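Side-chain contacts in glycosyl hydrolase, family 38 (Enterococcus faecalis, PDB 5KBP), which probably hydrolyses alpha-mannosidic linkages in mannose-containing carbohydrates with the help of a bound metal ion, as family 38 glycosidases generally do: residues E385-L390 against P802-T807; F406-T411 against E418-E423; V424-L429 against F507-G512; P449-I454 against K488-E493. All coordinates share one frame; numbering follows the deposited sequence.

Contact 1: residues E385-L390 against P802-T807; sequences EATRQL and PFTAAT. With SO4 (sulfate ion), chain G.
Thr387 of helix 362-393 touches Ala806 and Thr804 of strand 804-807, a helix-on-sheet contact in which one side of the helix rests on a short strand of an antiparallel sheet. Thr387 CG2 meets Ala806 CB methyl to methyl at 3.4 Å, and Thr387 OG1 lies 3.6 Å from Thr804 CG2, the two threonine side chains passing at a slant. The hydroxyl of Thr387 is set beside its backbone N (chi1 -83°), where it makes a weak hydrogen bond to Ala383 O one turn earlier; the same torsion puts CG2 anti to the backbone N, where it faces the strand. Small side chains suit so close an approach. Thr804 and Ala806, two residues apart, both point to the helix, and their backbones pair with Phe409 and Val407 of strand 404-410. Farther round the helix, Arg388 points away from the strand and grips Glu385 end-on: NH2 to OE1 is 2.7 Å and NH1 to OE2 3.0 Å, both oxygens lying in the guanidinium plane but being met from above the carboxylate plane. A sulfate, probably from the crystallisation liquor, accepts hydrogen bonds from Arg388 NH1 on O2 (3.0 Å) and from Gln389 NE2 on O4 (3.2 Å).

Contact 2: residues F406-T411 against E418-E423; sequences FVLFNT and EVVTVE
This is a buried, wholly apolar contact between the two sheets of a beta sandwich: strand 404-410 belongs to one sheet and strand 416-430 to the other, so no hydrogen bond joins the segments. The axes of the two short segments come within 9.2 Å and run at 145° to each other, roughly antiparallel, a spacing that side chains must fill. Val422 does so on two sides. Its CG1 lies over a face of the Phe406 ring, a CH-pi contact 4.1 Å from the centroid, with CD2 of the ring its nearest atom at 3.7 Å. The phenyl group reaches this place by taking the crowded position between its own backbone N and carbonyl carbon (chi1 59°). The other branch, Val422 CG2, meets Leu408 CD2 at 4.1 Å. The same leucine methyl comes 4.0 Å from Val420 CG1, the two side chains lying alongside and pointing opposite ways. Beta-branched valines keep the interior side of strand 416-430 compact, whereas Phe406 and Leu408 supply the longer reach. Around the contact, Ala805 of strand 804-807 touches Leu408 and Val422, Phe507 of strand 503-511 packs on Phe406 and Leu408, and Val496 of strand 483-499 lies against Val420.

Contact 3: residues V424-L429 against F507-G512; sequences VEIERL and FALIQG
Leu509 carries the apolar contact, laying one methyl against both Val424 and Ile426. Its CD2 lies 4.1 Å from Val424 CB and equally far from Val424 CG1, so it rests on the flank of the valine, and the two side chains meet at a slant. The same methyl is 4.2 Å from Ile426 CG2. Leu509 has an unusual chi1 of -145°, well short of fully anti, which helps to carry CD2 to both partners. A branched leucine is long enough to span the gap, while the beta-branched residues offer it broad, stiff surfaces close to their backbone. The gap is that between the two sheets of a beta sandwich: Leu509 projects from strand 503-511, Val424 and Ile426 from strand 416-430, and on its own side Leu509 is flanked by Tyr451 and Val453 of strand 451-454. The backbone of strand 416-430 has a feature of its own here, a classic beta bulge in which Ile426 and Glu427 both face Lys488 of strand 483-499; Ile426 takes a psi of -22°, far from extended. Ionic interactions lie beyond the apolar patch. Glu425 points away from Leu509, and its OE2 stands at the edge of the Arg428 guanidinium, in its plane, 3.6 Å from NH1. Arg428 NH2 also forms a salt bridge with Asp475, and Arg428 makes a cation-pi interaction with Tyr485.

Contact 4: residues P449-I454 against K488-E493; sequences PDYQVI and KYLTVE
Two strands from opposite sheets of the beta sandwich meet here, 451-454 on one side and 483-499 on the other, and only side chains bridge them. The contact consists of two separate apolar pairs. In the first, Leu490 CD2 comes to 3.5 Å from Tyr451 CD2 and 4.1 Å from Tyr451 CG, so the methyl meets the ring obliquely at the part nearest the tyrosine backbone. With CG anti to its carbonyl carbon (chi1 -77°), Tyr451 sends its ring out across the gap, tilted toward the start of its strand, and the two side chains cross. In the second pair Val453 CG2 and Val492 CG1 lie 3.6 Å apart, the two valines overlapping side by side as they point at each other's strand; short beta-branched residues suit this place, where the two backbones come nearest (CA atoms of Val453 and Val492 8.5 Å apart), whereas the ring of Tyr451 provides a larger surface for the leucine. Lys488 starts on the same side of its strand, but its NZ goes to a hydrogen bond with Thr448 OG1. Leu509 of strand 503-511 and Ile465 of strand 463-475 extend the hydrophobic layer past Val492 and Leu490 respectively. Alternate residues pointing inward, Leu490 with Val492 facing Tyr451 with Val453, are typical of the interior of a beta sandwich.

In the fold
Following the chain from the N terminus, helix 362-393 provides the first half of contact 1, whose loop stays open until strand 804-807 and encloses the other three. Contact 2 closes early, a few residues after strand 404-410, when the chain has passed into the opposite sheet. Contact 3 opens next on the same strand, 416-430, and closes at 507-512; contact 4, between 449-454 and 488-493, is nested inside it, their centres about 6 Å apart. Contacts 2, 3 and 4 thus join the two sheets of the sandwich at successive places, while contact 1 sets the long helix against the late strand that pairs with 404-410.

Contact 1: residues E385-L390 against P802-T807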
loop_
_atom_site.group_PDB
_atom_site.type_symbol
_atom_site.label_atom_id
_atom_site.label_comp_id
_atom_site.label_asym_id
_atom_site.label_seq_id
_atom_site.Cartn_x
_atom_site.Cartn_y
_atom_site.Cartn_z
ATOM N N GLU A 385 23.183 6.391 1.017
ATOM C CA GLU A 385 24.329 5.627 0.534
ATOM C C GLU A 385 25.353 6.541 -0.126
ATOM O O GLU A 385 26.550 6.465 0.169
ATOM C CB GLU A 385 23.869 4.544 -0.443
ATOM C CG GLU A 385 23.074 3.421 0.195
ATOM C CD GLU A 385 23.835 2.730 1.305
ATOM O OE1 GLU A 385 23.569 3.033 2.486
ATOM O OE2 GLU A 385 24.708 1.894 0.992
ATOM N N ALA A 386 24.894 7.414 -1.027
ATOM C CA ALA A 386 25.794 8.368 -1.667
ATOM C C ALA A 386 26.384 9.338 -0.652
ATOM O O ALA A 386 27.555 9.723 -0.755
ATOM C CB ALA A 386 25.052 9.129 -2.764
ATOM N N THR A 387 25.582 9.748 0.332
ATOM C CA THR A 387 26.061 10.676 1.350
ATOM C C THR A 387 27.181 10.054 2.178
ATOM O O THR A 387 28.206 10.695 2.440
ATOM C CB THR A 387 24.894 11.110 2.239
ATOM O OG1 THR A 387 24.185 12.184 1.609
ATOM C CG2 THR A 387 25.381 11.557 3.592
ATOM N N ARG A 388 27.007 8.796 2.594
ATOM C CA ARG A 388 28.051 8.131 3.369
ATOM C C ARG A 388 29.307 7.921 2.532
ATOM O O ARG A 388 30.428 8.064 3.035
ATOM C CB ARG A 388 27.539 6.794 3.907
ATOM C CG ARG A 388 28.543 6.074 4.795
ATOM C CD ARG A 388 28.178 4.614 5.014
ATOM N NE ARG A 388 28.301 3.825 3.792
ATOM C CZ ARG A 388 27.270 3.425 3.056
ATOM N NH1 ARG A 388 27.472 2.711 1.958
ATOM N NH2 ARG A 388 26.034 3.733 3.424
ATOM N N GLN A 389 29.138 7.592 1.250
ATOM C CA GLN A 389 30.288 7.338 0.387
ATOM C C GLN A 389 31.083 8.613 0.127
ATOM O O GLN A 389 32.317 8.579 0.069
ATOM C CB GLN A 389 29.821 6.709 -0.926
ATOM C CG GLN A 389 29.332 5.272 -0.783
ATOM C CD GLN A 389 28.356 4.868 -1.871
ATOM O OE1 GLN A 389 28.012 5.667 -2.742
ATOM N NE2 GLN A 389 27.898 3.623 -1.822
ATOM N N LEU A 390 30.395 9.745 -0.033
ATOM C CA LEU A 390 31.096 11.009 -0.240
ATOM C C LEU A 390 31.832 11.443 1.023
ATOM O O LEU A 390 33.021 11.780 0.974
ATOM C CB LEU A 390 30.109 12.089 -0.688
ATOM C CG LEU A 390 29.598 11.985 -2.127
ATOM C CD1 LEU A 390 28.544 13.044 -2.403
ATOM C CD2 LEU A 390 30.752 12.112 -3.106
ATOM N N PRO A 802 15.957 20.958 0.201
ATOM C CA PRO A 802 16.627 21.195 1.483
ATOM C C PRO A 802 18.109 20.855 1.420
ATOM O O PRO A 802 18.569 20.089 0.570
ATOM C CB PRO A 802 15.886 20.260 2.443
ATOM C CG PRO A 802 15.425 19.139 1.567
ATOM C CD PRO A 802 15.083 19.772 0.242
ATOM N N PHE A 803 18.859 21.448 2.347
ATOM C CA PHE A 803 20.271 21.119 2.486
ATOM C C PHE A 803 20.437 19.671 2.931
ATOM O O PHE A 803 19.582 19.103 3.615
ATOM C CB PHE A 803 20.948 22.051 3.495
ATOM C CG PHE A 803 21.545 23.289 2.883
ATOM C CD1 PHE A 803 22.630 23.200 2.027
ATOM C CD2 PHE A 803 21.033 24.542 3.178
ATOM C CE1 PHE A 803 23.184 24.334 1.465
ATOM C CE2 PHE A 803 21.586 25.682 2.621
ATOM C CZ PHE A 803 22.664 25.578 1.764
ATOM N N THR A 804 21.554 19.070 2.531
ATOM C CA THR A 804 21.919 17.722 2.950
ATOM C C THR A 804 23.101 17.831 3.906
ATOM O O THR A 804 24.224 18.129 3.485
ATOM C CB THR A 804 22.258 16.838 1.751
ATOM O OG1 THR A 804 21.078 16.617 0.969
ATOM C CG2 THR A 804 22.812 15.499 2.218
ATOM N N ALA A 805 22.841 17.605 5.189
ATOM C CA ALA A 805 23.861 17.634 6.225
ATOM C C ALA A 805 24.209 16.213 6.640
ATOM O O ALA A 805 23.330 15.351 6.734
ATOM C CB ALA A 805 23.391 18.435 7.442
ATOM N N ALA A 806 25.493 15.974 6.891
ATOM C CA ALA A 806 25.961 14.642 7.235
ATOM C C ALA A 806 27.193 14.747 8.116
ATOM O O ALA A 806 28.097 15.536 7.837
ATOM C CB ALA A 806 26.293 13.827 5.986
ATOM N N THR A 807 27.222 13.942 9.171
ATOM C CA THR A 807 28.396 13.842 10.019
ATOM C C THR A 807 29.280 12.688 9.557
ATOM O O THR A 807 28.831 11.757 8.884
ATOM C CB THR A 807 27.997 13.642 11.482
ATOM O OG1 THR A 807 27.300 12.398 11.624
ATOM C CG2 THR A 807 27.099 14.777 11.949
HETATM S S SO4 G . 30.544 1.387 0.479
HETATM O O1 SO4 G . 30.864 0.203 1.272
HETATM O O2 SO4 G . 30.433 2.546 1.359
HETATM O O3 SO4 G . 31.604 1.617 -0.499
HETATM O O4 SO4 G . 29.278 1.179 -0.217
#

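Contact 2: residues F406-T411 against E418-E423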
loop_
_atom_site.group_PDB
_atom_site.type_symbol
_atom_site.label_atom_id
_atom_site.label_comp_id
_atom_site.label_asym_id
_atom_site.label_seq_id
_atom_site.Cartn_x
_atom_site.Cartn_y
_atom_site.Cartn_z
ATOM N N PHE A 406 31.389 17.552 10.191
ATOM C CA PHE A 406 30.170 17.328 9.428
ATOM C C PHE A 406 30.269 18.096 8.118
ATOM O O PHE A 406 31.022 19.066 8.003
ATOM C CB PHE A 406 28.917 17.738 10.216
ATOM C CG PHE A 406 28.905 19.181 10.638
ATOM C CD1 PHE A 406 29.515 19.576 11.820
ATOM C CD2 PHE A 406 28.277 20.141 9.861
ATOM C CE1 PHE A 406 29.505 20.902 12.213
ATOM C CE2 PHE A 406 28.263 21.470 10.251
ATOM C CZ PHE A 406 28.877 21.849 11.427
ATOM N N VAL A 407 29.494 17.653 7.127
ATOM C CA VAL A 407 29.583 18.162 5.762
ATOM C C VAL A 407 28.220 18.683 5.326
ATOM O O VAL A 407 27.191 18.048 5.578
ATOM C CB VAL A 407 30.084 17.073 4.789
ATOM C CG1 VAL A 407 30.260 17.645 3.392
ATOM C CG2 VAL A 407 31.386 16.466 5.290
ATOM N N LEU A 408 28.221 19.838 4.660
ATOM C CA LEU A 408 27.017 20.455 4.116
ATOM C C LEU A 408 27.064 20.384 2.595
ATOM O O LEU A 408 28.020 20.866 1.981
ATOM C CB LEU A 408 26.888 21.907 4.576
ATOM C CG LEU A 408 26.217 22.148 5.929
ATOM C CD1 LEU A 408 26.373 23.600 6.356
ATOM C CD2 LEU A 408 24.748 21.765 5.856
ATOM N N PHE A 409 26.034 19.795 1.994
ATOM C CA PHE A 409 25.931 19.665 0.548
ATOM C C PHE A 409 24.860 20.602 0.010
ATOM O O PHE A 409 23.766 20.702 0.576
ATOM C CB PHE A 409 25.585 18.232 0.136
ATOM C CG PHE A 409 26.642 17.225 0.469
ATOM C CD1 PHE A 409 26.665 16.612 1.711
ATOM C CD2 PHE A 409 27.600 16.870 -0.467
ATOM C CE1 PHE A 409 27.631 15.676 2.018
ATOM C CE2 PHE A 409 28.568 15.935 -0.165
ATOM C CZ PHE A 409 28.584 15.337 1.079
ATOM N N ASN A 410 25.178 21.286 -1.085
ATOM C CA ASN A 410 24.186 22.007 -1.878
ATOM C C ASN A 410 23.914 21.142 -3.101
ATOM O O ASN A 410 24.736 21.067 -4.014
ATOM C CB ASN A 410 24.679 23.398 -2.263
ATOM C CG ASN A 410 23.634 24.205 -3.030
ATOM O OD1 ASN A 410 22.528 23.729 -3.294
ATOM N ND2 ASN A 410 23.979 25.442 -3.374
ATOM N N THR A 411 22.768 20.464 -3.105
ATOM C CA THR A 411 22.393 19.563 -4.188
ATOM C C THR A 411 21.496 20.238 -5.221
ATOM O O THR A 411 20.717 19.563 -5.902
ATOM C CB THR A 411 21.712 18.316 -3.625
ATOM O OG1 THR A 411 20.598 18.705 -2.811
ATOM C CG2 THR A 411 22.693 17.520 -2.781
ATOM N N GLU A 418 20.418 30.052 3.490
ATOM C CA GLU A 418 19.522 29.387 4.426
ATOM C C GLU A 418 20.182 29.308 5.796
ATOM O O GLU A 418 21.389 29.077 5.894
ATOM C CB GLU A 418 19.165 27.980 3.924
ATOM C CG GLU A 418 18.450 27.095 4.929
ATOM C CD GLU A 418 18.027 25.770 4.330
ATOM O OE1 GLU A 418 17.641 25.752 3.142
ATOM O OE2 GLU A 418 18.085 24.745 5.043
ATOM N N VAL A 419 19.385 29.510 6.841
ATOM C CA VAL A 419 19.812 29.255 8.212
ATOM C C VAL A 419 19.597 27.769 8.481
ATOM O O VAL A 419 18.462 27.314 8.643
ATOM C CB VAL A 419 19.045 30.124 9.215
ATOM C CG1 VAL A 419 19.409 29.735 10.638
ATOM C CG2 VAL A 419 19.345 31.595 8.971
ATOM N N VAL A 420 20.689 27.013 8.525
ATOM C CA VAL A 420 20.640 25.556 8.518
ATOM C C VAL A 420 20.732 25.027 9.942
ATOM O O VAL A 420 21.281 25.675 10.841
ATOM C CB VAL A 420 21.770 24.981 7.635
ATOM C CG1 VAL A 420 21.507 23.519 7.294
ATOM C CG2 VAL A 420 21.916 25.805 6.371
ATOM N N THR A 421 20.172 23.837 10.147
ATOM C CA THR A 421 20.258 23.103 11.402
ATOM C C THR A 421 20.937 21.766 11.135
ATOM O O THR A 421 20.558 21.051 10.200
ATOM C CB THR A 421 18.865 22.896 12.013
ATOM O OG1 THR A 421 18.552 23.989 12.886
ATOM C CG2 THR A 421 18.789 21.585 12.786
ATOM N N VAL A 422 21.943 21.438 11.942
ATOM C CA VAL A 422 22.721 20.214 11.785
ATOM C C VAL A 422 22.791 19.509 13.131
ATOM O O VAL A 422 23.193 20.114 14.131
ATOM C CB VAL A 422 24.139 20.500 11.255
ATOM C CG1 VAL A 422 24.973 19.230 11.259
ATOM C CG2 VAL A 422 24.080 21.106 9.860
ATOM N N GLU A 423 22.404 18.235 13.157
ATOM C CA GLU A 423 22.490 17.424 14.365
ATOM C C GLU A 423 23.795 16.640 14.334
ATOM O O GLU A 423 24.062 15.909 13.374
ATOM C CB GLU A 423 21.290 16.483 14.482
ATOM C CG GLU A 423 21.040 15.978 15.897
ATOM C CD GLU A 423 19.836 15.062 15.984
ATOM O OE1 GLU A 423 19.484 14.444 14.958
ATOM O OE2 GLU A 423 19.240 14.963 17.078
#

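Contact 3: residues V424-L429 against F507-G512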
loop_
_atom_site.group_PDB
_atom_site.type_symbol
_atom_site.label_atom_id
_atom_site.label_comp_id
_atom_site.label_asym_id
_atom_site.label_seq_id
_atom_site.Cartn_x
_atom_site.Cartn_y
_atom_site.Cartn_z
ATOM N N VAL A 424 24.606 16.797 15.377
ATOM C CA VAL A 424 25.933 16.198 15.449
ATOM C C VAL A 424 26.009 15.329 16.696
ATOM O O VAL A 424 25.691 15.787 17.799
ATOM C CB VAL A 424 27.037 17.271 15.465
ATOM C CG1 VAL A 424 28.413 16.619 15.495
ATOM C CG2 VAL A 424 26.901 18.194 14.263
ATOM N N GLU A 425 26.433 14.081 16.517
ATOM C CA GLU A 425 26.630 13.164 17.632
ATOM C C GLU A 425 27.938 13.498 18.338
ATOM O O GLU A 425 29.011 13.438 17.727
ATOM C CB GLU A 425 26.641 11.721 17.131
ATOM C CG GLU A 425 26.859 10.678 18.211
ATOM C CD GLU A 425 27.141 9.304 17.635
ATOM O OE1 GLU A 425 28.322 9.001 17.367
ATOM O OE2 GLU A 425 26.178 8.533 17.437
ATOM N N ILE A 426 27.855 13.852 19.620
ATOM C CA ILE A 426 29.047 14.209 20.382
ATOM C C ILE A 426 29.542 13.077 21.277
ATOM O O ILE A 426 30.724 13.076 21.654
ATOM C CB ILE A 426 28.809 15.482 21.220
ATOM C CG1 ILE A 426 27.637 15.285 22.183
ATOM C CG2 ILE A 426 28.569 16.680 20.312
ATOM C CD1 ILE A 426 27.398 16.469 23.098
ATOM N N GLU A 427 28.686 12.118 21.623
ATOM C CA GLU A 427 29.090 10.981 22.438
ATOM C C GLU A 427 28.300 9.757 22.003
ATOM O O GLU A 427 27.240 9.866 21.381
ATOM C CB GLU A 427 28.892 11.256 23.932
ATOM C CG GLU A 427 30.052 11.996 24.576
ATOM C CD GLU A 427 29.597 13.132 25.465
ATOM O OE1 GLU A 427 28.378 13.248 25.709
ATOM O OE2 GLU A 427 30.459 13.915 25.914
ATOM N N ARG A 428 28.826 8.582 22.345
ATOM C CA ARG A 428 28.237 7.329 21.880
ATOM C C ARG A 428 28.644 6.208 22.821
ATOM O O ARG A 428 29.839 5.935 22.979
ATOM C CB ARG A 428 28.684 7.031 20.450
ATOM C CG ARG A 428 28.148 5.737 19.871
ATOM C CD ARG A 428 27.799 5.926 18.407
ATOM N NE ARG A 428 28.213 4.797 17.582
ATOM C CZ ARG A 428 28.019 4.729 16.269
ATOM N NH1 ARG A 428 27.412 5.723 15.634
ATOM N NH2 ARG A 428 28.429 3.666 15.590
ATOM N N LEU A 429 27.658 5.561 23.442
ATOM C CA LEU A 429 27.899 4.433 24.336
ATOM C C LEU A 429 27.294 3.175 23.730
ATOM O O LEU A 429 26.068 2.986 23.789
ATOM C CB LEU A 429 27.303 4.699 25.722
ATOM C CG LEU A 429 27.765 5.950 26.472
ATOM C CD1 LEU A 429 27.149 5.991 27.864
ATOM C CD2 LEU A 429 29.285 6.016 26.549
ATOM N N PHE A 507 32.758 21.331 7.925
ATOM C CA PHE A 507 32.937 22.032 9.188
ATOM C C PHE A 507 33.199 21.000 10.279
ATOM O O PHE A 507 33.149 19.791 10.042
ATOM C CB PHE A 507 31.715 22.898 9.522
ATOM C CG PHE A 507 31.377 23.905 8.459
ATOM C CD1 PHE A 507 31.975 25.154 8.454
ATOM C CD2 PHE A 507 30.460 23.602 7.466
ATOM C CE1 PHE A 507 31.665 26.082 7.479
ATOM C CE2 PHE A 507 30.146 24.527 6.488
ATOM C CZ PHE A 507 30.749 25.769 6.494
ATOM N N ALA A 508 33.485 21.481 11.487
ATOM C CA ALA A 508 33.751 20.592 12.606
ATOM C C ALA A 508 33.261 21.236 13.892
ATOM O O ALA A 508 33.058 22.451 13.966
ATOM C CB ALA A 508 35.240 20.247 12.719
ATOM N N LEU A 509 33.079 20.402 14.912
ATOM C CA LEU A 509 32.581 20.827 16.215
ATOM C C LEU A 509 33.658 20.533 17.250
ATOM O O LEU A 509 33.902 19.368 17.584
ATOM C CB LEU A 509 31.274 20.112 16.556
ATOM C CG LEU A 509 30.221 20.893 17.342
ATOM C CD1 LEU A 509 29.749 22.096 16.544
ATOM C CD2 LEU A 509 29.051 19.990 17.693
ATOM N N ILE A 510 34.306 21.581 17.749
ATOM C CA ILE A 510 35.351 21.444 18.753
ATOM C C ILE A 510 34.871 22.070 20.055
ATOM O O ILE A 510 33.945 22.887 20.084
ATOM C CB ILE A 510 36.681 22.080 18.305
ATOM C CG1 ILE A 510 36.513 23.589 18.107
ATOM C CG2 ILE A 510 37.179 21.427 17.032
ATOM C CD1 ILE A 510 37.805 24.310 17.794
ATOM N N GLN A 511 35.517 21.674 21.150
ATOM C CA GLN A 511 35.211 22.266 22.445
ATOM C C GLN A 511 35.801 23.667 22.523
ATOM O O GLN A 511 36.983 23.875 22.236
ATOM C CB GLN A 511 35.756 21.398 23.576
ATOM C CG GLN A 511 35.118 20.024 23.672
ATOM C CD GLN A 511 35.298 19.401 25.041
ATOM O OE1 GLN A 511 35.607 20.090 26.014
ATOM N NE2 GLN A 511 35.103 18.091 25.124
ATOM N N GLY A 512 34.974 24.627 22.913
ATOM C CA GLY A 512 35.421 25.999 23.028
ATOM C C GLY A 512 34.239 26.932 23.130
ATOM O O GLY A 512 33.079 26.524 23.015
#

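Contact 4: residues P449-I454 against K488-E493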
loop_
_atom_site.group_PDB
_atom_site.type_symbol
_atom_site.label_atom_id
_atom_site.label_comp_id
_atom_site.label_asym_id
_atom_site.label_seq_id
_atom_site.Cartn_x
_atom_site.Cartn_y
_atom_site.Cartn_z
ATOM N N PRO A 449 29.578 20.257 27.421
ATOM C CA PRO A 449 30.541 21.339 27.200
ATOM C C PRO A 449 30.054 22.282 26.111
ATOM O O PRO A 449 29.240 21.927 25.258
ATOM C CB PRO A 449 31.816 20.605 26.766
ATOM C CG PRO A 449 31.592 19.161 27.125
ATOM C CD PRO A 449 30.118 18.947 27.023
ATOM N N ASP A 450 30.565 23.508 26.157
ATOM C CA ASP A 450 30.272 24.474 25.108
ATOM C C ASP A 450 31.125 24.161 23.885
ATOM O O ASP A 450 32.335 23.947 24.002
ATOM C CB ASP A 450 30.532 25.899 25.594
ATOM C CG ASP A 450 30.012 26.944 24.627
ATOM O OD1 ASP A 450 29.044 26.647 23.896
ATOM O OD2 ASP A 450 30.566 28.063 24.600
ATOM N N TYR A 451 30.492 24.123 22.718
ATOM C CA TYR A 451 31.166 23.749 21.485
ATOM C C TYR A 451 31.256 24.934 20.531
ATOM O O TYR A 451 30.574 25.950 20.690
ATOM C CB TYR A 451 30.455 22.574 20.804
ATOM C CG TYR A 451 30.746 21.242 21.456
ATOM C CD1 TYR A 451 31.829 20.472 21.053
ATOM C CD2 TYR A 451 29.944 20.758 22.481
ATOM C CE1 TYR A 451 32.103 19.254 21.650
ATOM C CE2 TYR A 451 30.208 19.542 23.083
ATOM C CZ TYR A 451 31.289 18.794 22.664
ATOM O OH TYR A 451 31.557 17.583 23.261
ATOM N N GLN A 452 32.112 24.777 19.525
ATOM C CA GLN A 452 32.432 25.835 18.579
ATOM C C GLN A 452 32.586 25.232 17.191
ATOM O O GLN A 452 33.157 24.150 17.039
ATOM C CB GLN A 452 33.718 26.564 18.996
ATOM C CG GLN A 452 34.220 27.609 18.016
ATOM C CD GLN A 452 35.517 28.247 18.475
ATOM O OE1 GLN A 452 36.504 28.273 17.738
ATOM N NE2 GLN A 452 35.524 28.763 19.698
ATOM N N VAL A 453 32.075 25.934 16.183
ATOM C CA VAL A 453 32.146 25.476 14.799
ATOM C C VAL A 453 33.372 26.089 14.138
ATOM O O VAL A 453 33.634 27.289 14.282
ATOM C CB VAL A 453 30.865 25.841 14.031
ATOM C CG1 VAL A 453 30.937 25.328 12.598
ATOM C CG2 VAL A 453 29.650 25.282 14.744
ATOM N N ILE A 454 34.128 25.266 13.411
ATOM C CA ILE A 454 35.314 25.723 12.701
ATOM C C ILE A 454 35.310 25.151 11.292
ATOM O O ILE A 454 34.719 24.100 11.027
ATOM C CB ILE A 454 36.621 25.338 13.431
ATOM C CG1 ILE A 454 36.710 23.821 13.609
ATOM C CG2 ILE A 454 36.730 26.061 14.768
ATOM C CD1 ILE A 454 38.065 23.350 14.089
ATOM N N LYS A 488 24.386 10.849 22.430
ATOM C CA LYS A 488 24.017 12.221 22.744
ATOM C C LYS A 488 24.251 13.075 21.508
ATOM O O LYS A 488 25.327 13.014 20.903
ATOM C CB LYS A 488 24.822 12.760 23.932
ATOM C CG LYS A 488 24.347 14.115 24.427
ATOM C CD LYS A 488 24.943 14.446 25.784
ATOM C CE LYS A 488 24.291 15.678 26.389
ATOM N NZ LYS A 488 24.754 15.925 27.782
ATOM N N TYR A 489 23.246 13.859 21.132
ATOM C CA TYR A 489 23.283 14.640 19.906
ATOM C C TYR A 489 23.185 16.122 20.226
ATOM O O TYR A 489 22.430 16.530 21.114
ATOM C CB TYR A 489 22.148 14.240 18.960
ATOM C CG TYR A 489 22.220 12.805 18.503
ATOM C CD1 TYR A 489 22.943 12.455 17.371
ATOM C CD2 TYR A 489 21.569 11.800 19.203
ATOM C CE1 TYR A 489 23.014 11.142 16.947
ATOM C CE2 TYR A 489 21.634 10.484 18.789
ATOM C CZ TYR A 489 22.359 10.161 17.660
ATOM O OH TYR A 489 22.427 8.852 17.241
ATOM N N LEU A 490 23.952 16.921 19.494
ATOM C CA LEU A 490 23.913 18.370 19.605
ATOM C C LEU A 490 23.408 18.948 18.291
ATOM O O LEU A 490 23.857 18.539 17.213
ATOM C CB LEU A 490 25.294 18.934 19.944
ATOM C CG LEU A 490 25.282 20.257 20.712
ATOM C CD1 LEU A 490 24.418 20.130 21.958
ATOM C CD2 LEU A 490 26.693 20.681 21.078
ATOM N N THR A 491 22.471 19.884 18.383
ATOM C CA THR A 491 21.853 20.513 17.220
ATOM C C THR A 491 22.431 21.916 17.074
ATOM O O THR A 491 22.170 22.791 17.907
ATOM C CB THR A 491 20.333 20.550 17.369
ATOM O OG1 THR A 491 19.826 19.209 17.426
ATOM C CG2 THR A 491 19.702 21.274 16.199
ATOM N N VAL A 492 23.215 22.126 16.018
ATOM C CA VAL A 492 23.931 23.376 15.792
ATOM C C VAL A 492 23.261 24.128 14.652
ATOM O O VAL A 492 22.834 23.526 13.660
ATOM C CB VAL A 492 25.419 23.115 15.485
ATOM C CG1 VAL A 492 26.178 24.426 15.355
ATOM C CG2 VAL A 492 26.037 22.241 16.568
ATOM N N GLU A 493 23.171 25.448 14.795
ATOM C CA GLU A 493 22.517 26.313 13.821
ATOM C C GLU A 493 23.578 27.129 13.093
ATOM O O GLU A 493 24.363 27.839 13.731
ATOM C CB GLU A 493 21.505 27.228 14.508
ATOM C CG GLU A 493 20.501 27.875 13.573
ATOM C CD GLU A 493 19.430 28.649 14.317
ATOM O OE1 GLU A 493 19.750 29.257 15.360
ATOM O OE2 GLU A 493 18.267 28.641 13.865
#